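Local coordinates for protein haloalkane dehalogenase (Mycobacterium rhodesiae, PDB 4MJ3) that probably hydrolyses the carbon-halogen bonds of haloalkanes to release the corresponding alcohol and halide ion, as an alpha/beta-hydrolase-fold dehalogenase, at residues 148-153 / 229-234; 142-147 / 243-248; 117-122 / 138-143; 35-40 / 78-83; 59-64 / 281-286. All coordinates share one frame; numbering follows the deposited sequence. Where two conformers were deposited one is given.

Contact 1: 148-153 / 229-234; sequences TMLPTG and RKAWAA
The indole of W232 is met by the 148-153 loop neither squarely on a face nor along an edge: L150 O and, in the conformer given, M149 SE approach it at a slant, and the ring of H263, beyond the two segments, stacks with it. From L150 the carbonyl O comes within 3.9 Å of W232 CE3. L150 CB stands 4.1 Å from W232 CE3. M149, a selenomethionine with two modelled conformers, brings SE to 4.0 Å from W232 CZ3 in one of them, so this Met-aromatic contact is doubtful as a constant feature. W232 CG is trans to its own N (chi1 -180°), which carries the six-membered ring off the helix to the loop. One residue earlier on the helix, L150 CD2 touches A231 CB at 4.1 Å. T152 lays its methyl on the helix backbone, CG2 being 3.9 Å from R229 CA, and against W232 CB at the root of the indole. T152 chi1 of 56° turns OG1 to D154, whose carboxylate also forms a salt bridge with R229, so one aspartate holds the polar groups of both residues. The contact is otherwise apolar packing, and it probably lies near where the chain leaves the main domain for the cap. The loop follows strand 140-145 and precedes helix 159-170; helix 256-263 touches M149 and W232, while helix 124-135 packs on P151 and A231.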
# COMPACT_ATOMS: atom_id res chain seq x y z
N THR A 148 3.86 7.57 -3.68
CA THR A 148 4.35 7.08 -2.41
C THR A 148 5.71 7.72 -2.13
O THR A 148 6.18 8.55 -2.91
CB THR A 148 4.42 5.54 -2.41
OG1 THR A 148 4.66 5.08 -1.07
CG2 THR A 148 5.50 5.03 -3.34
N MSE A 149 6.32 7.33 -1.01
CA MSE A 149 7.68 7.79 -0.64
C MSE A 149 8.19 6.95 0.50
O MSE A 149 7.46 6.10 1.04
CB MSE A 149 7.79 9.24 -0.17
CG MSE A 149 8.82 10.03 -1.00
SE MSE A 149 10.76 9.62 -1.09
CE MSE A 149 11.30 11.28 -0.20
N LEU A 150 9.44 7.20 0.88
CA LEU A 150 10.05 6.60 2.06
C LEU A 150 10.64 7.72 2.90
O LEU A 150 11.82 8.03 2.78
CB LEU A 150 11.10 5.56 1.71
CG LEU A 150 11.80 4.84 2.88
CD1 LEU A 150 10.82 4.30 3.90
CD2 LEU A 150 12.70 3.72 2.40
N PRO A 151 9.81 8.37 3.72
CA PRO A 151 10.33 9.50 4.49
C PRO A 151 11.13 9.06 5.70
O PRO A 151 10.75 8.12 6.39
CB PRO A 151 9.07 10.26 4.93
CG PRO A 151 7.95 9.30 4.75
CD PRO A 151 8.43 8.05 4.10
N THR A 152 12.19 9.79 6.00
CA THR A 152 13.00 9.50 7.17
C THR A 152 12.64 10.40 8.35
O THR A 152 13.08 10.14 9.47
CB THR A 152 14.47 9.73 6.83
OG1 THR A 152 14.63 11.06 6.34
CG2 THR A 152 14.95 8.73 5.76
N GLY A 153 11.90 11.47 8.08
CA GLY A 153 11.64 12.52 9.05
C GLY A 153 12.56 13.72 8.88
O GLY A 153 12.45 14.72 9.58
N ARG A 229 16.19 5.63 7.85
CA ARG A 229 17.45 6.10 7.29
C ARG A 229 18.27 4.94 6.76
O ARG A 229 18.86 5.03 5.68
CB ARG A 229 18.28 6.87 8.31
CG ARG A 229 17.75 8.25 8.60
CD ARG A 229 18.52 8.86 9.74
NE ARG A 229 18.15 10.25 9.99
CZ ARG A 229 18.51 10.91 11.08
NH1 ARG A 229 19.25 10.32 12.01
NH2 ARG A 229 18.12 12.16 11.25
N LYS A 230 18.29 3.86 7.51
CA LYS A 230 19.02 2.67 7.09
C LYS A 230 18.41 2.06 5.84
O LYS A 230 19.14 1.70 4.88
CB LYS A 230 19.09 1.63 8.20
CG LYS A 230 20.01 2.05 9.33
N ALA A 231 17.09 1.94 5.82
CA ALA A 231 16.39 1.45 4.61
C ALA A 231 16.59 2.35 3.39
O ALA A 231 16.73 1.86 2.26
CB ALA A 231 14.91 1.26 4.89
N TRP A 232 16.60 3.66 3.61
CA TRP A 232 16.81 4.61 2.53
C TRP A 232 18.21 4.43 1.95
O TRP A 232 18.41 4.44 0.72
CB TRP A 232 16.62 6.04 3.07
CG TRP A 232 16.80 7.14 2.07
CD1 TRP A 232 17.83 8.05 2.02
CD2 TRP A 232 15.93 7.46 0.98
NE1 TRP A 232 17.63 8.92 0.98
CE2 TRP A 232 16.48 8.57 0.31
CE3 TRP A 232 14.74 6.90 0.50
CZ2 TRP A 232 15.85 9.15 -0.81
CZ3 TRP A 232 14.13 7.47 -0.62
CH2 TRP A 232 14.68 8.57 -1.26
N ALA A 233 19.20 4.29 2.83
CA ALA A 233 20.57 4.04 2.38
C ALA A 233 20.63 2.76 1.55
O ALA A 233 21.26 2.73 0.48
CB ALA A 233 21.52 3.95 3.57
N ALA A 234 19.95 1.71 2.00
CA ALA A 234 19.90 0.46 1.24
C ALA A 234 19.19 0.61 -0.11
O ALA A 234 19.65 0.05 -1.12
CB ALA A 234 19.25 -0.65 2.06

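Contact 2: 142-147 / 243-248; sequences RVVAAN and LSAFSD
V144 and L243 run alongside each other on one face of a parallel strand pair near one end of the central sheet of the alpha/beta-hydrolase fold. V144 CG1 also packs on A245 CB at 4.0 Å, and F297 of helix 282-300 covers V144 and L243. On the other face A145 CB meets F246 CE1, with L260 of helix 256-263 beyond. Three backbone bonds knit the strands: L243 N to V143 O, A145 N to L243 O (2.9 Å) and A245 N to A145 O. Further along, A146 CB presses to 3.2 Å from A245 O, a buried carbonyl oxygen that has no hydrogen-bond partner in the model. The F246 ring then slides under the turning chain, with N147 N 3.3 Å above its plane and over its centre. At the polar edge the N147 amide replaces the strand pairing. Its OD1 accepts from S247 N at 3.0 Å, the donor tilted 25° from the carbonyl plane. Its ND2, which also serves H280 O, donates to S247 OG at 2.9 Å, and that hydroxyl lies close to the amide plane, 7° out of it.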
# COMPACT_ATOMS: atom_id res chain seq x y z
N ARG A 142 11.91 -6.55 -8.81
CA ARG A 142 11.62 -5.23 -9.41
C ARG A 142 10.71 -4.45 -8.47
O ARG A 142 10.03 -5.04 -7.63
CB ARG A 142 10.92 -5.35 -10.74
CG ARG A 142 11.48 -6.39 -11.70
CD ARG A 142 10.67 -6.43 -12.96
NE ARG A 142 11.01 -7.56 -13.80
CZ ARG A 142 10.52 -8.80 -13.67
NH1 ARG A 142 9.65 -9.13 -12.71
NH2 ARG A 142 10.93 -9.74 -14.50
N VAL A 143 10.69 -3.12 -8.65
CA VAL A 143 9.84 -2.25 -7.83
C VAL A 143 9.15 -1.20 -8.71
O VAL A 143 9.80 -0.59 -9.57
CB VAL A 143 10.66 -1.54 -6.74
CG1 VAL A 143 9.77 -0.60 -5.95
CG2 VAL A 143 11.33 -2.56 -5.83
N VAL A 144 7.85 -1.04 -8.52
CA VAL A 144 7.07 0.05 -9.11
C VAL A 144 6.56 0.91 -7.96
O VAL A 144 5.84 0.42 -7.09
CB VAL A 144 5.88 -0.47 -9.93
CG1 VAL A 144 5.09 0.69 -10.52
CG2 VAL A 144 6.38 -1.40 -11.00
N ALA A 145 6.95 2.18 -7.95
CA ALA A 145 6.48 3.13 -6.95
C ALA A 145 5.51 4.08 -7.60
O ALA A 145 5.82 4.70 -8.62
CB ALA A 145 7.66 3.91 -6.37
N ALA A 146 4.34 4.23 -7.00
CA ALA A 146 3.30 5.11 -7.52
C ALA A 146 2.65 5.89 -6.39
O ALA A 146 1.94 5.32 -5.56
CB ALA A 146 2.24 4.29 -8.25
N ASN A 147 2.87 7.21 -6.38
CA ASN A 147 2.26 8.08 -5.38
C ASN A 147 2.57 7.59 -3.98
O ASN A 147 1.66 7.25 -3.18
CB ASN A 147 0.75 8.22 -5.60
CG ASN A 147 0.41 8.91 -6.91
OD1 ASN A 147 1.29 9.41 -7.61
ND2 ASN A 147 -0.88 8.95 -7.21
N LEU A 243 10.73 1.39 -11.29
CA LEU A 243 9.88 2.21 -12.14
C LEU A 243 9.13 3.24 -11.32
O LEU A 243 8.50 2.90 -10.30
CB LEU A 243 8.86 1.35 -12.88
CG LEU A 243 7.99 2.10 -13.92
CD1 LEU A 243 8.82 2.43 -15.16
CD2 LEU A 243 6.76 1.31 -14.31
N SER A 244 9.21 4.48 -11.75
CA SER A 244 8.40 5.56 -11.20
C SER A 244 7.16 5.66 -12.07
O SER A 244 7.27 5.92 -13.27
CB SER A 244 9.18 6.87 -11.22
OG SER A 244 8.39 7.92 -10.68
N ALA A 245 5.99 5.48 -11.46
CA ALA A 245 4.69 5.55 -12.12
C ALA A 245 3.69 6.33 -11.27
O ALA A 245 2.56 5.88 -11.01
CB ALA A 245 4.18 4.14 -12.41
N PHE A 246 4.10 7.53 -10.87
CA PHE A 246 3.24 8.47 -10.15
C PHE A 246 2.22 9.08 -11.11
O PHE A 246 2.41 9.09 -12.34
CB PHE A 246 4.07 9.61 -9.53
CG PHE A 246 4.88 9.23 -8.33
CD1 PHE A 246 5.73 8.11 -8.33
CD2 PHE A 246 4.83 10.02 -7.18
CE1 PHE A 246 6.51 7.81 -7.21
CE2 PHE A 246 5.63 9.74 -6.06
CZ PHE A 246 6.45 8.62 -6.07
N SER A 247 1.11 9.57 -10.56
CA SER A 247 0.11 10.28 -11.34
C SER A 247 0.38 11.77 -11.34
O SER A 247 1.29 12.26 -10.66
CB SER A 247 -1.30 9.98 -10.81
OG SER A 247 -1.48 10.58 -9.53
N ASP A 248 -0.42 12.51 -12.12
CA ASP A 248 -0.19 13.94 -12.31
C ASP A 248 -0.99 14.87 -11.42
O ASP A 248 -0.81 16.08 -11.48
CB ASP A 248 -0.40 14.31 -13.80
CG ASP A 248 -1.80 14.04 -14.29
OD1 ASP A 248 -2.67 13.56 -13.53
OD2 ASP A 248 -2.05 14.28 -15.50
O HOH W 1 2.08 12.13 -7.30

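Contact 3: 117-122 / 138-143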
# COMPACT_ATOMS: atom_id res chain seq x y z
N VAL A 117 9.89 -11.01 -6.14
CA VAL A 117 8.67 -10.23 -6.19
C VAL A 117 8.82 -8.93 -6.98
O VAL A 117 9.84 -8.25 -6.86
CB VAL A 117 8.27 -9.88 -4.73
CG1 VAL A 117 7.13 -8.90 -4.69
CG2 VAL A 117 7.93 -11.16 -3.99
N THR A 118 7.79 -8.61 -7.77
CA THR A 118 7.64 -7.27 -8.35
C THR A 118 6.66 -6.49 -7.47
O THR A 118 5.46 -6.73 -7.48
CB THR A 118 7.19 -7.32 -9.81
OG1 THR A 118 8.23 -7.94 -10.59
CG2 THR A 118 6.93 -5.92 -10.37
N LEU A 119 7.21 -5.58 -6.67
CA LEU A 119 6.40 -4.77 -5.77
C LEU A 119 5.74 -3.64 -6.54
O LEU A 119 6.40 -2.90 -7.27
CB LEU A 119 7.26 -4.20 -4.66
CG LEU A 119 6.57 -3.26 -3.67
CD1 LEU A 119 5.49 -3.98 -2.89
CD2 LEU A 119 7.61 -2.68 -2.71
N VAL A 120 4.44 -3.48 -6.33
CA VAL A 120 3.73 -2.29 -6.78
C VAL A 120 3.13 -1.65 -5.53
O VAL A 120 2.36 -2.29 -4.80
CB VAL A 120 2.62 -2.63 -7.76
CG1 VAL A 120 1.84 -1.37 -8.15
CG2 VAL A 120 3.19 -3.35 -8.98
N CYS A 121 3.47 -0.40 -5.28
CA CYS A 121 3.12 0.20 -4.00
C CYS A 121 2.68 1.65 -4.14
O CYS A 121 3.16 2.36 -5.00
CB CYS A 121 4.27 0.06 -3.02
SG CYS A 121 5.83 0.86 -3.50
N GLN A 122 1.77 2.05 -3.24
CA GLN A 122 1.15 3.37 -3.25
C GLN A 122 0.86 3.76 -1.80
O GLN A 122 0.54 2.88 -0.98
CB GLN A 122 -0.14 3.29 -4.06
CG GLN A 122 -0.94 4.58 -4.20
CD GLN A 122 -2.11 4.70 -3.22
OE1 GLN A 122 -2.51 3.74 -2.58
NE2 GLN A 122 -2.67 5.90 -3.13
N ASP A 138 17.02 -8.85 -1.57
CA ASP A 138 17.06 -10.11 -2.31
C ASP A 138 15.67 -10.68 -2.61
O ASP A 138 15.54 -11.49 -3.52
CB ASP A 138 17.88 -11.18 -1.58
CG ASP A 138 19.36 -10.86 -1.53
OD1 ASP A 138 19.82 -9.94 -2.24
OD2 ASP A 138 20.07 -11.54 -0.77
N ARG A 139 14.65 -10.27 -1.86
CA ARG A 139 13.28 -10.76 -2.09
C ARG A 139 12.60 -10.12 -3.30
O ARG A 139 11.64 -10.67 -3.84
CB ARG A 139 12.43 -10.53 -0.84
CG ARG A 139 10.98 -11.02 -0.92
CD ARG A 139 10.91 -12.51 -1.18
NE ARG A 139 11.77 -13.21 -0.23
CZ ARG A 139 11.37 -13.75 0.91
NH1 ARG A 139 10.09 -13.76 1.26
NH2 ARG A 139 12.27 -14.30 1.72
N PHE A 140 13.09 -8.94 -3.71
CA PHE A 140 12.42 -8.13 -4.73
C PHE A 140 13.18 -8.09 -6.05
O PHE A 140 14.31 -7.61 -6.12
CB PHE A 140 12.20 -6.71 -4.19
CG PHE A 140 11.33 -6.69 -2.97
CD1 PHE A 140 9.95 -6.69 -3.07
CD2 PHE A 140 11.90 -6.78 -1.70
CE1 PHE A 140 9.15 -6.71 -1.95
CE2 PHE A 140 11.11 -6.81 -0.57
CZ PHE A 140 9.73 -6.78 -0.69
N ALA A 141 12.56 -8.64 -7.10
CA ALA A 141 13.14 -8.62 -8.43
C ALA A 141 13.03 -7.22 -9.06
O ALA A 141 13.94 -6.81 -9.79
CB ALA A 141 12.45 -9.64 -9.32
N ARG A 142 11.91 -6.55 -8.81
CA ARG A 142 11.62 -5.23 -9.41
C ARG A 142 10.71 -4.45 -8.47
O ARG A 142 10.03 -5.04 -7.63
CB ARG A 142 10.92 -5.35 -10.74
CG ARG A 142 11.48 -6.39 -11.70
CD ARG A 142 10.67 -6.43 -12.96
NE ARG A 142 11.01 -7.56 -13.80
CZ ARG A 142 10.52 -8.80 -13.67
NH1 ARG A 142 9.65 -9.13 -12.71
NH2 ARG A 142 10.93 -9.74 -14.50
N VAL A 143 10.69 -3.12 -8.65
CA VAL A 143 9.84 -2.25 -7.83
C VAL A 143 9.15 -1.20 -8.71
O VAL A 143 9.80 -0.59 -9.57
CB VAL A 143 10.66 -1.54 -6.74
CG1 VAL A 143 9.77 -0.60 -5.95
CG2 VAL A 143 11.33 -2.56 -5.83
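Two side-chain torsions bring T118 and R142 together: T118 OG1 points opposite its carbonyl carbon (chi1 -65°), and R142, with CG likewise placed (chi1 -45°), runs straight from CG to NE across the threonine. NH1 of R142 then donates to T118 OG1 at 2.8 Å, the hydroxyl lying at the guanidinium edge and in its plane. The other terminal nitrogen, NH2, is held by a salt bridge to E47 and by N301 O. On the other face of the sheet V117 runs alongside F140, with V117 CG1 3.9 Å from F140 CD1 and L119 CB close to the same ring carbon. A beta bulge shifts the parallel register by one residue here. V117 O therefore faces two amides, A141 N and R142 N, both weakly bonded, whereas V117 N binds R139 O firmly at 2.9 Å. Pairing resumes with L119 N on R142 O. Helix 124-135 connects the two strands in a beta-alpha-beta crossover and covers L119, F140 and V143, while helix 282-300 packs on R142.

Contact 4: 35-40 / 78-83; sequences RMHYLD and AIDLVG
H37 ND1 gives its N-H to D80 OD2 at 2.7 Å, the shortest bond of this antiparallel pairing. It comes down on the carboxylate from above its plane, 60° out, and the oxygen sits a little off the plane of the imidazole. H37 CG trans to its N (chi1 168°) sets the ring beside the aspartate. D80 is well supplied: OD2 also accepts from R86 N, and OD1 from S59 OG, so its negative charge is probably well stabilised inside the protein. Its backbone N donates to H37 O at 2.9 Å, and its O takes the hydroxyl of S87, which also meets H37 N. Farther along, L39 and A78 form a hydrogen-bonded pair, L39 N to A78 O at 2.8 Å and A78 N to L39 O at 3.1 Å. Between them and the aspartate, Y38 and I79 are a non-hydrogen-bonded pair in contact through Y38 CB and I79 CG1. On their side of the sheet the selenomethionine M36 bends at its end to put CE 3.9 Å from I79 CG2, while SE rests 3.9 Å from V82 CG2. Strand 33-41 thus fastens strand 75-79 and the turn after it into the central sheet, between strand 22-27 and strand 48-52; helix 98-112 covers Y38, I79, L81 and V82.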
# COMPACT_ATOMS: atom_id res chain seq x y z
N ARG A 35 -4.84 -12.55 12.10
CA ARG A 35 -5.10 -13.03 10.77
C ARG A 35 -5.02 -11.88 9.78
O ARG A 35 -5.56 -10.80 10.05
CB ARG A 35 -6.48 -13.70 10.69
CG ARG A 35 -6.70 -14.50 9.43
CD ARG A 35 -8.05 -15.21 9.40
NE ARG A 35 -9.14 -14.26 9.25
CZ ARG A 35 -10.39 -14.57 8.93
NH1 ARG A 35 -10.74 -15.82 8.73
NH2 ARG A 35 -11.29 -13.60 8.78
N MSE A 36 -4.37 -12.13 8.64
CA MSE A 36 -4.27 -11.13 7.56
C MSE A 36 -4.88 -11.73 6.33
O MSE A 36 -4.68 -12.91 6.01
CB MSE A 36 -2.83 -10.73 7.31
CG MSE A 36 -2.26 -9.94 8.49
SE MSE A 36 -0.35 -9.52 8.30
CE MSE A 36 -0.51 -8.15 6.90
N HIS A 37 -5.64 -10.91 5.63
CA HIS A 37 -6.30 -11.30 4.40
C HIS A 37 -5.43 -10.97 3.20
O HIS A 37 -4.77 -9.93 3.16
CB HIS A 37 -7.62 -10.56 4.28
CG HIS A 37 -8.27 -10.67 2.93
ND1 HIS A 37 -8.35 -9.61 2.07
CD2 HIS A 37 -8.89 -11.70 2.31
CE1 HIS A 37 -8.98 -9.97 0.97
NE2 HIS A 37 -9.30 -11.25 1.08
N TYR A 38 -5.44 -11.85 2.21
CA TYR A 38 -4.80 -11.57 0.92
C TYR A 38 -5.56 -12.22 -0.23
O TYR A 38 -6.38 -13.13 -0.01
CB TYR A 38 -3.33 -12.01 0.93
CG TYR A 38 -3.08 -13.51 0.88
CD1 TYR A 38 -3.21 -14.30 2.03
CD2 TYR A 38 -2.72 -14.14 -0.30
CE1 TYR A 38 -2.99 -15.67 1.99
CE2 TYR A 38 -2.49 -15.51 -0.35
CZ TYR A 38 -2.62 -16.27 0.79
OH TYR A 38 -2.36 -17.61 0.71
N LEU A 39 -5.28 -11.73 -1.44
CA LEU A 39 -5.76 -12.29 -2.69
C LEU A 39 -4.58 -12.89 -3.42
O LEU A 39 -3.47 -12.34 -3.37
CB LEU A 39 -6.31 -11.19 -3.58
CG LEU A 39 -7.37 -10.27 -3.00
CD1 LEU A 39 -7.79 -9.27 -4.06
CD2 LEU A 39 -8.55 -11.09 -2.50
N ASP A 40 -4.81 -13.98 -4.14
CA ASP A 40 -3.77 -14.66 -4.91
C ASP A 40 -4.43 -15.13 -6.19
O ASP A 40 -5.23 -16.07 -6.17
CB ASP A 40 -3.22 -15.83 -4.09
CG ASP A 40 -1.98 -16.48 -4.70
OD1 ASP A 40 -1.66 -16.24 -5.89
OD2 ASP A 40 -1.32 -17.26 -3.97
N ALA A 78 -2.27 -9.52 -3.45
CA ALA A 78 -2.57 -8.25 -2.77
C ALA A 78 -2.85 -8.57 -1.31
O ALA A 78 -3.63 -9.48 -1.01
CB ALA A 78 -3.78 -7.58 -3.41
N ILE A 79 -2.23 -7.83 -0.40
CA ILE A 79 -2.35 -8.16 1.02
C ILE A 79 -2.95 -6.97 1.77
O ILE A 79 -2.50 -5.86 1.59
CB ILE A 79 -0.95 -8.48 1.61
CG1 ILE A 79 -0.30 -9.65 0.86
CG2 ILE A 79 -1.04 -8.77 3.10
CD1 ILE A 79 1.11 -9.96 1.28
N ASP A 80 -3.92 -7.23 2.64
CA ASP A 80 -4.50 -6.20 3.48
C ASP A 80 -3.66 -5.96 4.75
O ASP A 80 -3.39 -6.88 5.52
CB ASP A 80 -5.92 -6.56 3.93
CG ASP A 80 -6.94 -6.54 2.81
OD1 ASP A 80 -6.68 -5.98 1.70
OD2 ASP A 80 -8.03 -7.12 3.03
N LEU A 81 -3.27 -4.72 4.96
CA LEU A 81 -2.56 -4.33 6.18
C LEU A 81 -3.39 -4.64 7.42
O LEU A 81 -4.60 -4.55 7.39
CB LEU A 81 -2.24 -2.84 6.14
CG LEU A 81 -1.28 -2.34 5.05
CD1 LEU A 81 -1.34 -0.83 4.92
CD2 LEU A 81 0.12 -2.80 5.34
N VAL A 82 -2.71 -4.94 8.51
CA VAL A 82 -3.35 -5.09 9.81
C VAL A 82 -4.07 -3.77 10.08
O VAL A 82 -3.49 -2.70 9.92
CB VAL A 82 -2.32 -5.42 10.91
CG1 VAL A 82 -2.94 -5.37 12.29
CG2 VAL A 82 -1.72 -6.81 10.67
N GLY A 83 -5.32 -3.86 10.54
CA GLY A 83 -6.14 -2.67 10.74
C GLY A 83 -7.08 -2.35 9.58
O GLY A 83 -7.91 -1.45 9.72

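Contact 5: 59-64 / 281-286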
# COMPACT_ATOMS: atom_id res chain seq x y z
N SER A 59 -7.29 -4.05 -0.26
CA SER A 59 -6.99 -4.68 -1.56
C SER A 59 -8.06 -4.47 -2.63
O SER A 59 -7.78 -4.58 -3.83
CB SER A 59 -6.71 -6.16 -1.37
OG SER A 59 -5.49 -6.32 -0.64
N TYR A 60 -9.26 -4.07 -2.21
CA TYR A 60 -10.31 -3.62 -3.11
C TYR A 60 -9.83 -2.55 -4.09
O TYR A 60 -10.28 -2.52 -5.24
CB TYR A 60 -11.52 -3.11 -2.33
CG TYR A 60 -12.76 -2.94 -3.14
CD1 TYR A 60 -13.50 -4.05 -3.50
CD2 TYR A 60 -13.20 -1.68 -3.57
CE1 TYR A 60 -14.66 -3.93 -4.24
CE2 TYR A 60 -14.36 -1.55 -4.31
CZ TYR A 60 -15.08 -2.68 -4.66
OH TYR A 60 -16.23 -2.59 -5.40
N LEU A 61 -8.92 -1.70 -3.63
CA LEU A 61 -8.30 -0.66 -4.47
C LEU A 61 -7.62 -1.18 -5.74
O LEU A 61 -7.53 -0.46 -6.73
CB LEU A 61 -7.28 0.11 -3.61
CG LEU A 61 -6.50 1.26 -4.25
CD1 LEU A 61 -7.45 2.32 -4.79
CD2 LEU A 61 -5.55 1.84 -3.21
N TYR A 62 -7.16 -2.44 -5.71
CA TYR A 62 -6.44 -3.05 -6.81
C TYR A 62 -7.35 -3.84 -7.76
O TYR A 62 -6.85 -4.49 -8.70
CB TYR A 62 -5.30 -3.92 -6.28
CG TYR A 62 -4.15 -3.07 -5.85
CD1 TYR A 62 -3.38 -2.40 -6.77
CD2 TYR A 62 -3.87 -2.88 -4.49
CE1 TYR A 62 -2.33 -1.59 -6.38
CE2 TYR A 62 -2.81 -2.09 -4.09
CZ TYR A 62 -2.06 -1.42 -5.04
OH TYR A 62 -0.99 -0.60 -4.68
N ARG A 63 -8.66 -3.75 -7.57
CA ARG A 63 -9.58 -4.60 -8.34
C ARG A 63 -9.54 -4.38 -9.86
O ARG A 63 -9.81 -5.32 -10.61
CB ARG A 63 -11.02 -4.47 -7.84
CG ARG A 63 -11.72 -3.17 -8.21
CD ARG A 63 -12.91 -2.92 -7.29
NE ARG A 63 -13.57 -1.66 -7.59
CZ ARG A 63 -13.13 -0.46 -7.23
NH1 ARG A 63 -11.98 -0.33 -6.57
NH2 ARG A 63 -13.82 0.62 -7.55
N TRP A 64 -9.25 -3.17 -10.31
CA TRP A 64 -9.15 -2.93 -11.75
C TRP A 64 -7.82 -3.41 -12.35
O TRP A 64 -7.73 -3.66 -13.55
CB TRP A 64 -9.37 -1.45 -12.09
CG TRP A 64 -10.58 -0.84 -11.51
CD1 TRP A 64 -10.62 0.21 -10.64
CD2 TRP A 64 -11.94 -1.21 -11.75
NE1 TRP A 64 -11.92 0.52 -10.32
CE2 TRP A 64 -12.75 -0.33 -11.00
CE3 TRP A 64 -12.55 -2.19 -12.53
CZ2 TRP A 64 -14.15 -0.42 -10.99
CZ3 TRP A 64 -13.95 -2.28 -12.53
CH2 TRP A 64 -14.73 -1.40 -11.76
N PHE A 281 -5.28 8.30 -5.31
CA PHE A 281 -5.70 6.91 -5.44
C PHE A 281 -5.79 6.56 -6.91
O PHE A 281 -6.87 6.34 -7.47
CB PHE A 281 -7.02 6.67 -4.70
CG PHE A 281 -6.91 6.87 -3.23
CD1 PHE A 281 -6.34 5.89 -2.42
CD2 PHE A 281 -7.33 8.04 -2.65
CE1 PHE A 281 -6.20 6.06 -1.06
CE2 PHE A 281 -7.19 8.24 -1.28
CZ PHE A 281 -6.65 7.24 -0.48
N LEU A 282 -4.62 6.53 -7.55
CA LEU A 282 -4.56 6.44 -9.00
C LEU A 282 -5.13 5.11 -9.53
O LEU A 282 -5.52 5.03 -10.69
CB LEU A 282 -3.14 6.67 -9.51
CG LEU A 282 -2.10 5.56 -9.44
CD1 LEU A 282 -0.85 6.02 -10.19
CD2 LEU A 282 -1.73 5.22 -8.00
N GLN A 283 -5.16 4.10 -8.67
CA GLN A 283 -5.71 2.79 -9.05
C GLN A 283 -7.21 2.86 -9.29
O GLN A 283 -7.75 2.03 -10.01
CB GLN A 283 -5.41 1.73 -7.98
CG GLN A 283 -3.96 1.70 -7.49
CD GLN A 283 -3.74 2.49 -6.22
OE1 GLN A 283 -4.28 3.59 -6.06
NE2 GLN A 283 -2.92 1.95 -5.32
N GLU A 284 -7.89 3.83 -8.68
CA GLU A 284 -9.32 4.07 -8.93
C GLU A 284 -9.58 4.80 -10.22
O GLU A 284 -10.53 4.50 -10.92
CB GLU A 284 -9.98 4.90 -7.83
CG GLU A 284 -10.29 4.15 -6.56
CD GLU A 284 -11.35 3.06 -6.71
OE1 GLU A 284 -12.14 3.00 -7.69
OE2 GLU A 284 -11.34 2.20 -5.83
N ASP A 285 -8.74 5.77 -10.54
CA ASP A 285 -8.92 6.60 -11.71
C ASP A 285 -8.41 5.97 -12.99
O ASP A 285 -9.02 6.11 -14.03
CB ASP A 285 -8.20 7.95 -11.49
CG ASP A 285 -8.87 8.81 -10.42
OD1 ASP A 285 -10.07 8.64 -10.16
OD2 ASP A 285 -8.18 9.70 -9.84
N LYS A 286 -7.25 5.31 -12.90
CA LYS A 286 -6.53 4.83 -14.08
C LYS A 286 -5.84 3.48 -13.78
O LYS A 286 -4.69 3.25 -14.15
CB LYS A 286 -5.48 5.87 -14.52
CG LYS A 286 -6.05 7.22 -14.97
CD LYS A 286 -6.80 7.11 -16.29
CE LYS A 286 -7.49 8.42 -16.66
NZ LYS A 286 -8.07 8.32 -18.01
O HOH W 2 -7.62 -0.95 -9.44
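E284 OE2 is gripped by NH1 of R63 at 2.7 Å and by the hydroxyl of Y196, while E284 OE1 takes R63 NH2 at 2.9 Å on its syn lone pair. The salt bridge is therefore end-on, two nitrogens to two oxygens, with the two planes turned 43° apart. R63 NH1 has a further acceptor in Y60 O. Y60 CE2 lies over one face of the guanidinium, toward the rim, and W64 NE1, 3.3 Å above the plane, over the centre of the opposite face. Next to it L61 packs against the amide of Q283, L61 CD2 lying 3.4 Å from Q283 NE2. Q283 NE2 donates weakly to Y62 OH, which has L52 O as its stronger partner; the buried Q283 OE1 finds no hydrogen-bond partner in the model. A water joins L61 O, W64 N and Q283 O. Together these contacts join the 3-10 turn after strand 48-52 to the start of helix 282-300, with helix 190-197 packing on L61 and R63.

Overall arrangement
Contacts 2, 3 and 4 belong to the central sheet. Contacts 2 and 3 share strand 140-145 as well as R142 and V143, and are bonded to each other through V144 N and A146 N; contact 4 lies on the far side, its centre about 21 Å from that of contact 2. Backbone pairing carries all three, parallel in the first two and antiparallel in the last. Contact 5, buried too, is held by a salt bridge and reaches contact 4 through S59 and D80, contact 3 through a weak bond between Q122 and Q283, and contact 2 through packing of L282. Contact 1 is only partly buried and mostly apolar; T148 joins it to contacts 2 and 3.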